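Local coordinates for racemase (PDB 3MKC), which is of unknown specific function but belongs to the mandelate racemase/muconate lactonizing enzyme family, whose members pair a capping N-terminal domain with a TIM-barrel-type C-terminal domain, at residues D207-D218 / L234-D245; E349-P357 / G375-L383. All blocks are in the same frame, centred on the assembly; numbering follows the deposited sequence.

Interaction 1. Residues D207-D218 / L234-D245; sequences DMMVDYLYRFTD and LYFAEATLQHDD
The methyl of Ala-239 is the bump and the ring of Tyr-214 the flat seat: CB of Ala-239 stands 3.4 Å from the centroid of that ring, almost on its normal, a CH-pi contact. At the ring's edge, O of Leu-241 lies near the plane, 3.2 Å from CD1 of Tyr-214. A second such pair joins Met-209, a selenomethionine, to Phe-236, with CG of Met-209 3.5 Å from the centroid of the Phe-236 ring. Bends at chi2 (78°) and chi3 lift SE above the Phe-236 face, at a distance, and take CE of Met-209 over one face of Tyr-235, 4.2 Å from CD2 of Tyr-235; the selenium thus makes Met-aromatic contacts with both rings. Leu-234 sits between the side chains of Met-208 and Val-210: its CD2 reaches CE of Met-208 at 3.7 Å and its CD1 reaches CG2 of Val-210 at 3.8 Å. Ala-237 is the smaller knob, its CB 3.7 Å from CE2 of Tyr-212.

Strands 207-211 and 236-238 run parallel, their axes 20° apart, joined by bonds such as Glu-238 N to Val-210 O at 2.7 Å. At their C-terminal ends, where TIM-barrel enzymes generally carry their active sites, the carboxylates of Asp-211 and Glu-238 face each other nearly parallel (26°), an acidic pair without a hydrogen bond; a salt bridge from Lys-177 to OE1 of Glu-238 would offset part of the charge. Helix 219-228 makes the beta-alpha-beta crossover and, with helix 188-202, covers Tyr-212 and Phe-216. Thr-240 and Leu-241 pack on helix 246-255, while strand 175-179 hydrogen-bonds to strand 207-211.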
loop_
_atom_site.group_PDB
_atom_site.type_symbol
_atom_site.label_atom_id
_atom_site.label_comp_id
_atom_site.label_asym_id
_atom_site.label_seq_id
_atom_site.Cartn_x
_atom_site.Cartn_y
_atom_site.Cartn_z
ATOM N N ASP A 207 14.848 -12.717 -4.276
ATOM C CA ASP A 207 14.753 -11.483 -5.045
ATOM C C ASP A 207 15.031 -10.295 -4.142
ATOM O O ASP A 207 14.633 -10.289 -2.977
ATOM C CB ASP A 207 13.370 -11.339 -5.671
ATOM C CG ASP A 207 13.283 -11.974 -7.037
ATOM O OD1 ASP A 207 14.155 -11.671 -7.876
ATOM O OD2 ASP A 207 12.343 -12.760 -7.277
HETATM N N MSE A 208 15.701 -9.281 -4.683
HETATM C CA MSE A 208 16.041 -8.098 -3.907
HETATM C C MSE A 208 15.640 -6.817 -4.613
HETATM O O MSE A 208 16.089 -6.549 -5.729
HETATM C CB MSE A 208 17.543 -8.064 -3.635
HETATM C CG MSE A 208 17.989 -6.918 -2.737
HETATM SE SE MSE A 208 19.848 -7.085 -2.230
HETATM C CE MSE A 208 20.519 -5.390 -2.784
HETATM N N MSE A 209 14.803 -6.032 -3.944
HETATM C CA MSE A 209 14.332 -4.753 -4.464
HETATM C C MSE A 209 15.084 -3.642 -3.748
HETATM O O MSE A 209 15.618 -3.856 -2.660
HETATM C CB MSE A 209 12.837 -4.587 -4.212
HETATM C CG MSE A 209 11.962 -5.553 -5.011
HETATM SE SE MSE A 209 11.850 -7.363 -4.344
HETATM C CE MSE A 209 10.021 -7.678 -4.758
ATOM N N VAL A 210 15.132 -2.459 -4.351
ATOM C CA VAL A 210 15.844 -1.341 -3.737
ATOM C C VAL A 210 15.060 -0.032 -3.784
ATOM O O VAL A 210 14.532 0.351 -4.833
ATOM C CB VAL A 210 17.212 -1.108 -4.419
ATOM C CG1 VAL A 210 17.991 -0.031 -3.668
ATOM C CG2 VAL A 210 18.004 -2.412 -4.459
ATOM N N ASP A 211 14.996 0.638 -2.637
ATOM C CA ASP A 211 14.310 1.916 -2.491
ATOM C C ASP A 211 15.404 2.958 -2.315
ATOM O O ASP A 211 16.094 2.973 -1.294
ATOM C CB ASP A 211 13.399 1.883 -1.255
ATOM C CG ASP A 211 12.715 3.218 -0.978
ATOM O OD1 ASP A 211 12.920 4.183 -1.741
ATOM O OD2 ASP A 211 11.962 3.297 0.015
ATOM N N TYR A 212 15.572 3.816 -3.313
ATOM C CA TYR A 212 16.608 4.839 -3.260
ATOM C C TYR A 212 16.160 6.103 -2.524
ATOM O O TYR A 212 16.928 7.051 -2.368
ATOM C CB TYR A 212 17.083 5.150 -4.684
ATOM C CG TYR A 212 17.742 3.959 -5.355
ATOM C CD1 TYR A 212 19.115 3.740 -5.247
ATOM C CD2 TYR A 212 16.987 3.034 -6.066
ATOM C CE1 TYR A 212 19.719 2.621 -5.833
ATOM C CE2 TYR A 212 17.573 1.919 -6.650
ATOM C CZ TYR A 212 18.940 1.715 -6.533
ATOM O OH TYR A 212 19.520 0.607 -7.117
ATOM N N LEU A 213 14.914 6.092 -2.056
ATOM C CA LEU A 213 14.344 7.201 -1.302
ATOM C C LEU A 213 14.511 8.599 -1.888
ATOM O O LEU A 213 14.808 9.555 -1.165
ATOM C CB LEU A 213 14.879 7.180 0.137
ATOM C CG LEU A 213 14.319 6.044 0.994
ATOM C CD1 LEU A 213 15.186 5.837 2.237
ATOM C CD2 LEU A 213 12.880 6.369 1.375
ATOM N N TYR A 214 14.335 8.709 -3.201
ATOM C CA TYR A 214 14.391 9.996 -3.876
ATOM C C TYR A 214 15.671 10.797 -3.660
ATOM O O TYR A 214 15.625 12.017 -3.528
ATOM C CB TYR A 214 13.185 10.824 -3.429
ATOM C CG TYR A 214 11.869 10.096 -3.599
ATOM C CD1 TYR A 214 11.326 9.893 -4.865
ATOM C CD2 TYR A 214 11.185 9.567 -2.498
ATOM C CE1 TYR A 214 10.148 9.188 -5.037
ATOM C CE2 TYR A 214 9.999 8.853 -2.659
ATOM C CZ TYR A 214 9.489 8.668 -3.939
ATOM O OH TYR A 214 8.334 7.952 -4.128
ATOM N N ARG A 215 16.816 10.127 -3.647
ATOM C CA ARG A 215 18.067 10.845 -3.434
ATOM C C ARG A 215 18.655 11.427 -4.720
ATOM O O ARG A 215 19.622 12.176 -4.663
ATOM C CB ARG A 215 19.101 9.929 -2.765
ATOM C CG ARG A 215 19.559 8.775 -3.625
ATOM C CD ARG A 215 20.423 7.770 -2.850
ATOM N NE ARG A 215 21.711 8.302 -2.398
ATOM C CZ ARG A 215 21.933 8.817 -1.191
ATOM N NH1 ARG A 215 20.954 8.884 -0.299
ATOM N NH2 ARG A 215 23.145 9.251 -0.863
ATOM N N PHE A 216 18.068 11.097 -5.870
ATOM C CA PHE A 216 18.575 11.589 -7.159
ATOM C C PHE A 216 17.641 12.546 -7.906
ATOM O O PHE A 216 16.439 12.563 -7.667
ATOM C CB PHE A 216 18.888 10.406 -8.074
ATOM C CG PHE A 216 19.921 9.470 -7.525
ATOM C CD1 PHE A 216 21.220 9.906 -7.292
ATOM C CD2 PHE A 216 19.602 8.141 -7.265
ATOM C CE1 PHE A 216 22.196 9.026 -6.807
ATOM C CE2 PHE A 216 20.562 7.258 -6.782
ATOM C CZ PHE A 216 21.867 7.703 -6.553
ATOM N N THR A 217 18.204 13.327 -8.828
ATOM C CA THR A 217 17.422 14.272 -9.626
ATOM C C THR A 217 17.824 14.247 -11.102
ATOM O O THR A 217 17.083 14.728 -11.962
ATOM C CB THR A 217 17.589 15.721 -9.122
ATOM O OG1 THR A 217 18.972 16.092 -9.170
ATOM C CG2 THR A 217 17.086 15.853 -7.694
ATOM N N ASP A 218 18.996 13.685 -11.385
ATOM C CA ASP A 218 19.511 13.595 -12.752
ATOM C C ASP A 218 19.406 12.158 -13.265
ATOM O O ASP A 218 20.087 11.272 -12.771
ATOM C CB ASP A 218 20.971 14.072 -12.775
ATOM C CG ASP A 218 21.620 13.923 -14.138
ATOM O OD1 ASP A 218 20.893 13.931 -15.153
ATOM O OD2 ASP A 218 22.861 13.814 -14.197
ATOM N N LEU A 234 18.870 -7.160 -9.633
ATOM C CA LEU A 234 17.868 -6.645 -8.702
ATOM C C LEU A 234 16.484 -6.651 -9.357
ATOM O O LEU A 234 16.359 -6.464 -10.571
ATOM C CB LEU A 234 18.264 -5.230 -8.262
ATOM C CG LEU A 234 19.672 -5.146 -7.642
ATOM C CD1 LEU A 234 20.042 -3.698 -7.355
ATOM C CD2 LEU A 234 19.715 -5.977 -6.356
ATOM N N TYR A 235 15.451 -6.868 -8.548
ATOM C CA TYR A 235 14.086 -6.917 -9.052
ATOM C C TYR A 235 13.614 -5.556 -9.550
ATOM O O TYR A 235 13.003 -5.463 -10.613
ATOM C CB TYR A 235 13.128 -7.419 -7.976
ATOM C CG TYR A 235 11.783 -7.775 -8.549
ATOM C CD1 TYR A 235 11.492 -9.085 -8.929
ATOM C CD2 TYR A 235 10.822 -6.792 -8.779
ATOM C CE1 TYR A 235 10.278 -9.408 -9.521
ATOM C CE2 TYR A 235 9.616 -7.099 -9.373
ATOM C CZ TYR A 235 9.344 -8.405 -9.746
ATOM O OH TYR A 235 8.149 -8.705 -10.369
ATOM N N PHE A 236 13.866 -4.504 -8.778
ATOM C CA PHE A 236 13.477 -3.177 -9.227
ATOM C C PHE A 236 14.193 -2.026 -8.544
ATOM O O PHE A 236 14.868 -2.209 -7.526
ATOM C CB PHE A 236 11.942 -2.994 -9.175
ATOM C CG PHE A 236 11.335 -2.891 -7.781
ATOM C CD1 PHE A 236 11.852 -2.025 -6.814
ATOM C CD2 PHE A 236 10.154 -3.571 -7.495
ATOM C CE1 PHE A 236 11.194 -1.839 -5.588
ATOM C CE2 PHE A 236 9.482 -3.395 -6.275
ATOM C CZ PHE A 236 10.003 -2.526 -5.320
ATOM N N ALA A 237 14.064 -0.844 -9.143
ATOM C CA ALA A 237 14.671 0.369 -8.625
ATOM C C ALA A 237 13.528 1.322 -8.288
ATOM O O ALA A 237 12.859 1.845 -9.182
ATOM C CB ALA A 237 15.577 0.979 -9.664
ATOM N N GLU A 238 13.317 1.532 -6.992
ATOM C CA GLU A 238 12.247 2.392 -6.491
ATOM C C GLU A 238 12.703 3.783 -6.055
ATOM O O GLU A 238 13.797 3.948 -5.529
ATOM C CB GLU A 238 11.579 1.705 -5.302
ATOM C CG GLU A 238 10.571 2.549 -4.554
ATOM C CD GLU A 238 9.990 1.810 -3.365
ATOM O OE1 GLU A 238 9.879 0.571 -3.441
ATOM O OE2 GLU A 238 9.638 2.471 -2.367
ATOM N N ALA A 239 11.841 4.771 -6.261
ATOM C CA ALA A 239 12.130 6.141 -5.863
ATOM C C ALA A 239 13.522 6.596 -6.291
ATOM O O ALA A 239 14.313 7.082 -5.481
ATOM C CB ALA A 239 11.976 6.272 -4.352
ATOM N N THR A 240 13.820 6.421 -7.572
ATOM C CA THR A 240 15.108 6.826 -8.112
ATOM C C THR A 240 15.105 8.333 -8.351
ATOM O O THR A 240 15.969 9.052 -7.854
ATOM C CB THR A 240 15.393 6.123 -9.448
ATOM O OG1 THR A 240 14.285 6.327 -10.331
ATOM C CG2 THR A 240 15.593 4.629 -9.234
ATOM N N LEU A 241 14.119 8.808 -9.099
ATOM C CA LEU A 241 14.025 10.228 -9.404
ATOM C C LEU A 241 12.874 10.872 -8.657
ATOM O O LEU A 241 12.090 10.186 -8.004
ATOM C CB LEU A 241 13.849 10.424 -10.910
ATOM C CG LEU A 241 15.072 9.993 -11.723
ATOM C CD1 LEU A 241 14.757 10.011 -13.217
ATOM C CD2 LEU A 241 16.226 10.921 -11.396
ATOM N N GLN A 242 12.782 12.193 -8.748
ATOM C CA GLN A 242 11.715 12.900 -8.064
ATOM C C GLN A 242 10.379 12.418 -8.594
ATOM O O GLN A 242 10.231 12.099 -9.773
ATOM C CB GLN A 242 11.885 14.406 -8.231
ATOM C CG GLN A 242 13.215 14.906 -7.665
ATOM C CD GLN A 242 13.507 14.358 -6.270
ATOM O OE1 GLN A 242 14.431 13.567 -6.080
ATOM N NE2 GLN A 242 12.714 14.771 -5.295
ATOM N N HIS A 243 9.406 12.364 -7.699
ATOM C CA HIS A 243 8.091 11.855 -8.023
ATOM C C HIS A 243 7.318 12.599 -9.117
ATOM O O HIS A 243 6.440 12.017 -9.749
ATOM C CB HIS A 243 7.273 11.771 -6.730
ATOM C CG HIS A 243 6.084 10.870 -6.818
ATOM N ND1 HIS A 243 4.878 11.277 -7.345
ATOM C CD2 HIS A 243 5.905 9.590 -6.415
ATOM C CE1 HIS A 243 4.006 10.289 -7.260
ATOM N NE2 HIS A 243 4.605 9.252 -6.698
ATOM N N ASP A 244 7.641 13.868 -9.355
ATOM C CA ASP A 244 6.955 14.637 -10.402
ATOM C C ASP A 244 7.652 14.490 -11.753
ATOM O O ASP A 244 7.083 14.819 -12.795
ATOM C CB ASP A 244 6.930 16.139 -10.075
ATOM C CG ASP A 244 6.066 16.474 -8.877
ATOM O OD1 ASP A 244 4.879 16.090 -8.870
ATOM O OD2 ASP A 244 6.578 17.145 -7.952
ATOM N N ASP A 245 8.889 14.010 -11.722
ATOM C CA ASP A 245 9.705 13.858 -12.919
ATOM C C ASP A 245 9.367 12.613 -13.732
ATOM O O ASP A 245 10.196 11.728 -13.895
ATOM C CB ASP A 245 11.184 13.847 -12.498
ATOM C CG ASP A 245 12.145 13.901 -13.672
ATOM O OD1 ASP A 245 11.708 14.207 -14.809
ATOM O OD2 ASP A 245 13.357 13.648 -13.438
HETATM O O HOH W 1 17.869 -1.281 -8.101
HETATM O O HOH W 2 14.188 14.045 -10.837
#

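Interaction 2. Residues E349-P357 / G375-L383; sequences ELRKYLVTP and GIDLNQEFL
Phe-382 packs against helix 349-353 and the residue after it, mostly on Tyr-353, with Leu-354 and Leu-350 along one edge. CB of Phe-382 passes 4.2 Å from O of Tyr-353. With CG anti to the backbone N (chi1 -175°), the ring is brought across the side chain of Tyr-353, at about a right angle to it, and CG of Phe-382 comes 3.8 Å from CB of Tyr-353; that methylene sits over the ring face, displaced toward the rim, as a CH-pi contact. The two edges of the ring meet different neighbours. CD2 comes 4.1 Å from CA of Leu-354, and beyond it CE2 meets CD1 of Leu-350 at 3.7 Å, the methyl lying near the ring plane. On the other side CE1 touches CD2 of Tyr-353 at 3.5 Å. CZ of Phe-382, the tip, is 4.0 Å from CD2 of Tyr-353. The ring planes of Tyr-353 and Phe-382 are 56° apart, an oblique pairing.

Asn-379 fixes the start of helix 380-384 against this surface. Its ND2 donates to O of Tyr-353 at 3.1 Å, with that oxygen close to the amide plane, while OD1 accepts a weak N-cap bond from Phe-382 N. The backbone N of Asn-379 adds a bond to O of Leu-354 at 2.9 Å.

Beyond it, Thr-356 and Asp-377 exchange two backbone hydrogen bonds, and a water bridges O of Pro-357, which follows a cis peptide bond, to O of Gly-375. Leu-350 and Leu-383 both touch Val-20 of strand 12-22, and Leu-354 touches strand 29-38. The arrangement is a short two-stranded antiparallel ribbon with helix 349-353 leading in and the N-capped helix 380-384 following, by which the chain's end returns to the N-terminal domain, as in the two-domain enolase-superfamily fold.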
loop_
_atom_site.group_PDB
_atom_site.type_symbol
_atom_site.label_atom_id
_atom_site.label_comp_id
_atom_site.label_asym_id
_atom_site.label_seq_id
_atom_site.Cartn_x
_atom_site.Cartn_y
_atom_site.Cartn_z
ATOM N N GLU A 349 4.829 -0.573 17.092
ATOM C CA GLU A 349 3.771 -0.987 18.005
ATOM C C GLU A 349 2.400 -0.935 17.339
ATOM O O GLU A 349 1.597 -1.854 17.470
ATOM C CB GLU A 349 3.755 -0.083 19.242
ATOM C CG GLU A 349 4.949 -0.215 20.193
ATOM C CD GLU A 349 6.248 0.323 19.618
ATOM O OE1 GLU A 349 6.207 1.323 18.871
ATOM O OE2 GLU A 349 7.319 -0.244 19.931
ATOM N N LEU A 350 2.138 0.154 16.624
ATOM C CA LEU A 350 0.858 0.340 15.952
ATOM C C LEU A 350 0.590 -0.782 14.949
ATOM O O LEU A 350 -0.493 -1.372 14.932
ATOM C CB LEU A 350 0.852 1.695 15.244
ATOM C CG LEU A 350 -0.480 2.432 15.222
ATOM C CD1 LEU A 350 -1.011 2.589 16.643
ATOM C CD2 LEU A 350 -0.279 3.790 14.576
ATOM N N ARG A 351 1.581 -1.069 14.113
ATOM C CA ARG A 351 1.458 -2.125 13.116
ATOM C C ARG A 351 1.253 -3.478 13.793
ATOM O O ARG A 351 0.557 -4.350 13.272
ATOM C CB ARG A 351 2.720 -2.185 12.255
ATOM C CG ARG A 351 2.812 -3.436 11.389
ATOM C CD ARG A 351 1.726 -3.446 10.329
ATOM N NE ARG A 351 1.724 -4.684 9.554
ATOM C CZ ARG A 351 1.201 -5.832 9.970
ATOM N NH1 ARG A 351 0.626 -5.911 11.163
ATOM N NH2 ARG A 351 1.254 -6.904 9.193
ATOM N N LYS A 352 1.865 -3.644 14.957
ATOM C CA LYS A 352 1.769 -4.899 15.694
ATOM C C LYS A 352 0.498 -5.129 16.516
ATOM O O LYS A 352 -0.046 -6.235 16.514
ATOM C CB LYS A 352 2.971 -5.045 16.626
ATOM C CG LYS A 352 4.315 -5.175 15.938
ATOM C CD LYS A 352 5.387 -5.418 16.985
ATOM C CE LYS A 352 6.743 -5.702 16.368
ATOM N NZ LYS A 352 7.729 -6.062 17.418
ATOM N N TYR A 353 0.013 -4.096 17.201
ATOM C CA TYR A 353 -1.152 -4.257 18.074
ATOM C C TYR A 353 -2.521 -3.675 17.704
ATOM O O TYR A 353 -3.522 -4.084 18.292
ATOM C CB TYR A 353 -0.815 -3.728 19.473
ATOM C CG TYR A 353 0.589 -4.013 19.955
ATOM C CD1 TYR A 353 1.066 -5.319 20.067
ATOM C CD2 TYR A 353 1.435 -2.969 20.334
ATOM C CE1 TYR A 353 2.356 -5.579 20.550
ATOM C CE2 TYR A 353 2.721 -3.214 20.815
ATOM C CZ TYR A 353 3.174 -4.518 20.923
ATOM O OH TYR A 353 4.439 -4.752 21.411
ATOM N N LEU A 354 -2.597 -2.742 16.757
ATOM C CA LEU A 354 -3.893 -2.129 16.446
ATOM C C LEU A 354 -5.047 -3.064 16.098
ATOM O O LEU A 354 -6.139 -2.928 16.652
ATOM C CB LEU A 354 -3.754 -1.078 15.344
ATOM C CG LEU A 354 -5.035 -0.282 15.089
ATOM C CD1 LEU A 354 -5.480 0.425 16.367
ATOM C CD2 LEU A 354 -4.777 0.728 13.980
ATOM N N VAL A 355 -4.830 -3.995 15.173
ATOM C CA VAL A 355 -5.894 -4.925 14.811
ATOM C C VAL A 355 -5.462 -6.371 14.965
ATOM O O VAL A 355 -4.267 -6.674 15.038
ATOM C CB VAL A 355 -6.394 -4.725 13.363
ATOM C CG1 VAL A 355 -7.171 -3.422 13.255
ATOM C CG2 VAL A 355 -5.226 -4.748 12.398
ATOM N N THR A 356 -6.451 -7.256 15.008
ATOM C CA THR A 356 -6.217 -8.685 15.177
ATOM C C THR A 356 -7.234 -9.451 14.341
ATOM O O THR A 356 -8.342 -8.975 14.111
ATOM C CB THR A 356 -6.386 -9.086 16.662
ATOM O OG1 THR A 356 -6.027 -10.464 16.838
ATOM C CG2 THR A 356 -7.824 -8.890 17.093
ATOM N N PRO A 357 -6.873 -10.653 13.871
ATOM C CA PRO A 357 -5.587 -11.328 14.065
ATOM C C PRO A 357 -4.585 -10.969 12.974
ATOM O O PRO A 357 -4.899 -10.211 12.060
ATOM C CB PRO A 357 -5.975 -12.795 14.010
ATOM C CG PRO A 357 -7.019 -12.796 12.941
ATOM C CD PRO A 357 -7.855 -11.568 13.263
ATOM N N GLY A 375 -11.324 -9.622 7.553
ATOM C CA GLY A 375 -10.890 -10.525 8.605
ATOM C C GLY A 375 -10.065 -9.878 9.694
ATOM O O GLY A 375 -9.011 -10.387 10.076
ATOM N N ILE A 376 -10.539 -8.750 10.205
ATOM C CA ILE A 376 -9.822 -8.061 11.264
ATOM C C ILE A 376 -10.769 -7.327 12.191
ATOM O O ILE A 376 -11.933 -7.081 11.855
ATOM C CB ILE A 376 -8.841 -7.012 10.705
ATOM C CG1 ILE A 376 -9.585 -6.080 9.744
ATOM C CG2 ILE A 376 -7.658 -7.696 10.040
ATOM C CD1 ILE A 376 -8.719 -4.950 9.207
ATOM N N ASP A 377 -10.256 -6.978 13.365
ATOM C CA ASP A 377 -11.034 -6.230 14.334
ATOM C C ASP A 377 -10.089 -5.413 15.200
ATOM O O ASP A 377 -8.916 -5.764 15.376
ATOM C CB ASP A 377 -11.873 -7.166 15.201
ATOM C CG ASP A 377 -13.144 -6.504 15.705
ATOM O OD1 ASP A 377 -13.329 -5.292 15.452
ATOM O OD2 ASP A 377 -13.960 -7.194 16.353
ATOM N N LEU A 378 -10.604 -4.314 15.733
ATOM C CA LEU A 378 -9.809 -3.434 16.573
ATOM C C LEU A 378 -9.491 -4.050 17.920
ATOM O O LEU A 378 -10.329 -4.721 18.524
ATOM C CB LEU A 378 -10.545 -2.118 16.813
ATOM C CG LEU A 378 -10.761 -1.181 15.630
ATOM C CD1 LEU A 378 -11.685 -0.048 16.056
ATOM C CD2 LEU A 378 -9.422 -0.642 15.151
ATOM N N ASN A 379 -8.269 -3.812 18.380
ATOM C CA ASN A 379 -7.826 -4.288 19.678
ATOM C C ASN A 379 -8.177 -3.160 20.656
ATOM O O ASN A 379 -7.398 -2.224 20.845
ATOM C CB ASN A 379 -6.321 -4.525 19.649
ATOM C CG ASN A 379 -5.769 -4.894 21.001
ATOM O OD1 ASN A 379 -6.500 -4.939 21.991
ATOM N ND2 ASN A 379 -4.469 -5.158 21.055
ATOM N N GLN A 380 -9.351 -3.256 21.271
ATOM C CA GLN A 380 -9.826 -2.222 22.188
ATOM C C GLN A 380 -8.899 -1.879 23.354
ATOM O O GLN A 380 -8.714 -0.702 23.664
ATOM C CB GLN A 380 -11.208 -2.598 22.723
ATOM C CG GLN A 380 -12.212 -2.945 21.638
ATOM C CD GLN A 380 -13.615 -3.130 22.183
ATOM O OE1 GLN A 380 -13.828 -3.857 23.155
ATOM N NE2 GLN A 380 -14.584 -2.477 21.549
ATOM N N GLU A 381 -8.325 -2.887 24.007
ATOM C CA GLU A 381 -7.422 -2.620 25.127
ATOM C C GLU A 381 -6.289 -1.703 24.678
ATOM O O GLU A 381 -5.873 -0.803 25.408
ATOM C CB GLU A 381 -6.815 -3.916 25.677
ATOM C CG GLU A 381 -7.784 -4.825 26.414
ATOM C CD GLU A 381 -7.064 -5.869 27.261
ATOM O OE1 GLU A 381 -6.244 -6.631 26.708
ATOM O OE2 GLU A 381 -7.316 -5.925 28.484
ATOM N N PHE A 382 -5.791 -1.938 23.471
ATOM C CA PHE A 382 -4.705 -1.132 22.945
ATOM C C PHE A 382 -5.142 0.308 22.695
ATOM O O PHE A 382 -4.455 1.246 23.091
ATOM C CB PHE A 382 -4.176 -1.729 21.646
ATOM C CG PHE A 382 -2.974 -1.020 21.117
ATOM C CD1 PHE A 382 -1.769 -1.072 21.809
ATOM C CD2 PHE A 382 -3.051 -0.266 19.951
ATOM C CE1 PHE A 382 -0.657 -0.380 21.352
ATOM C CE2 PHE A 382 -1.945 0.430 19.484
ATOM C CZ PHE A 382 -0.744 0.375 20.183
ATOM N N LEU A 383 -6.275 0.477 22.022
ATOM C CA LEU A 383 -6.793 1.809 21.735
ATOM C C LEU A 383 -7.038 2.580 23.019
ATOM O O LEU A 383 -6.529 3.684 23.199
ATOM C CB LEU A 383 -8.102 1.720 20.957
ATOM C CG LEU A 383 -8.014 1.618 19.437
ATOM C CD1 LEU A 383 -9.419 1.575 18.866
ATOM C CD2 LEU A 383 -7.248 2.811 18.881
HETATM O O HOH W 3 -6.396 -10.664 9.711
#

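Overall arrangement
Both contacts fall within the C-terminal, TIM-barrel-type part of the chain, yet they serve different parts of it. Their centres are about 32 Å apart, on opposite sides of the chain's centre, and their nearest atoms are about 16 Å apart, so they do not touch. They follow in series: interaction 1 is complete before interaction 2 begins. Interaction 1 belongs to the parallel sheet of the barrel and joins successive strands through a helical crossover. Interaction 2 uses a separate two-stranded ribbon near the chain's end, beside strands 12-22 and 29-38. One contact thus builds the barrel wall; the other links the chain's end to the N-terminal domain.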